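Local coordinates for 39 kDa initiator binding protein (Trichomonas vaginalis, PDB 1Q88) that probably takes part in recognising the initiator element of promoters as a whole protein, this chain being its C-terminal part, at residues 22-27 with 154-159. Residues are numbered along the deposited sequence; the frame is centred on the assembly and turned at random.
Sequences MCIGNS and EPNCLI
N156 faces the backbone of G25 with its carboxamide and binds both polar atoms of that residue. Its OD1 accepts from G25 N at 2.8 Å, with the donor tilted from the carbonyl plane, while N156 ND2 donates a hydrogen bond to G25 O at 3.1 Å. Asparagine suits the place because one amide offers an acceptor and a donor side by side, matching the N-H and C=O of one residue. Its CG sits between backbone N and carbonyl carbon (chi1 71°), which turns the amide toward the 22-27 loop; ND2 also binds N171 O. G25 O is gripped from opposite faces, by N156 ND2 and by S27 OG at 2.7 Å. G25, having no side chain, lets the E154 carboxylate lie close over its backbone, E154 OE1 being 3.7 Å from G25 CA and held by W170 NE1; E154 CG lies 3.3 Å from C23 O. I24 CB lies 3.5 Å from N156 OD1, and the buried I24 also touches F35 of helix 29-47 and A103 of helix 95-104. The other end is looser: solvent-exposed M22 merely lays its CG 3.8 Å from P155 CG. The type I turn 154-157, which leads into strand 157-161, is thus joined to the N-terminal loop by paired bonds that satisfy both polar backbone atoms of G25 and fix the rotation of the amide.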
# COMPACT_ATOMS: atom_id res chain seq x y z
N MET A 22 -11.91 -5.63 9.90
CA MET A 22 -10.64 -5.25 9.19
C MET A 22 -9.45 -6.08 9.70
O MET A 22 -9.09 -5.99 10.87
CB MET A 22 -10.33 -3.76 9.38
CG MET A 22 -9.17 -3.26 8.51
SD MET A 22 -8.43 -1.66 8.98
CE MET A 22 -9.20 -0.48 7.77
N CYS A 23 -8.84 -6.86 8.81
CA CYS A 23 -7.72 -7.71 9.19
C CYS A 23 -6.89 -8.12 7.97
O CYS A 23 -7.44 -8.43 6.93
CB CYS A 23 -8.26 -8.96 9.88
SG CYS A 23 -7.00 -9.94 10.70
N ILE A 24 -5.56 -8.13 8.10
CA ILE A 24 -4.75 -8.53 6.94
C ILE A 24 -5.06 -9.98 6.57
O ILE A 24 -5.31 -10.80 7.44
CB ILE A 24 -3.23 -8.38 7.21
CG1 ILE A 24 -2.78 -9.27 8.35
CG2 ILE A 24 -2.91 -6.93 7.51
CD1 ILE A 24 -1.26 -9.25 8.55
N GLY A 25 -5.05 -10.28 5.27
CA GLY A 25 -5.35 -11.63 4.83
C GLY A 25 -4.17 -12.42 4.30
O GLY A 25 -3.03 -11.95 4.31
N ASN A 26 -4.45 -13.64 3.84
CA ASN A 26 -3.42 -14.52 3.31
C ASN A 26 -2.26 -14.57 4.29
O ASN A 26 -1.09 -14.63 3.90
CB ASN A 26 -2.95 -14.02 1.95
CG ASN A 26 -2.39 -15.14 1.08
OD1 ASN A 26 -1.85 -14.90 -0.00
ND2 ASN A 26 -2.54 -16.37 1.55
N SER A 27 -2.61 -14.53 5.57
CA SER A 27 -1.67 -14.53 6.68
C SER A 27 -2.10 -15.58 7.71
O SER A 27 -3.28 -15.90 7.81
CB SER A 27 -1.66 -13.15 7.35
OG SER A 27 -1.43 -12.11 6.43
N GLU A 154 -9.48 -5.91 3.88
CA GLU A 154 -8.24 -6.69 3.88
C GLU A 154 -7.18 -5.78 3.27
O GLU A 154 -6.70 -6.03 2.17
CB GLU A 154 -8.40 -7.96 3.03
CG GLU A 154 -8.37 -9.23 3.84
CD GLU A 154 -8.57 -10.48 2.99
OE1 GLU A 154 -7.70 -10.81 2.16
OE2 GLU A 154 -9.61 -11.15 3.16
N PRO A 155 -6.79 -4.72 3.99
CA PRO A 155 -5.79 -3.76 3.51
C PRO A 155 -4.52 -4.25 2.82
O PRO A 155 -3.94 -3.49 2.06
CB PRO A 155 -5.48 -2.92 4.76
CG PRO A 155 -6.68 -3.09 5.62
CD PRO A 155 -7.00 -4.55 5.44
N ASN A 156 -4.06 -5.47 3.06
CA ASN A 156 -2.84 -5.92 2.39
C ASN A 156 -3.16 -6.62 1.08
O ASN A 156 -2.26 -7.08 0.38
CB ASN A 156 -2.03 -6.87 3.26
CG ASN A 156 -2.69 -8.22 3.40
OD1 ASN A 156 -3.87 -8.30 3.73
ND2 ASN A 156 -1.93 -9.28 3.17
N CYS A 157 -4.44 -6.68 0.74
CA CYS A 157 -4.86 -7.32 -0.49
C CYS A 157 -5.19 -6.32 -1.61
O CYS A 157 -6.11 -5.52 -1.46
CB CYS A 157 -6.06 -8.23 -0.24
SG CYS A 157 -6.60 -9.13 -1.71
N LEU A 158 -4.42 -6.38 -2.70
CA LEU A 158 -4.63 -5.51 -3.87
C LEU A 158 -5.52 -6.26 -4.85
O LEU A 158 -5.23 -7.41 -5.22
CB LEU A 158 -3.30 -5.16 -4.56
CG LEU A 158 -3.41 -4.50 -5.96
CD1 LEU A 158 -3.96 -3.09 -5.84
CD2 LEU A 158 -2.05 -4.46 -6.65
N ILE A 159 -6.60 -5.61 -5.27
CA ILE A 159 -7.58 -6.18 -6.19
C ILE A 159 -7.44 -5.52 -7.56
O ILE A 159 -7.58 -4.30 -7.69
CB ILE A 159 -9.02 -5.93 -5.67
CG1 ILE A 159 -9.27 -6.77 -4.42
CG2 ILE A 159 -10.03 -6.23 -6.77
CD1 ILE A 159 -10.47 -6.37 -3.64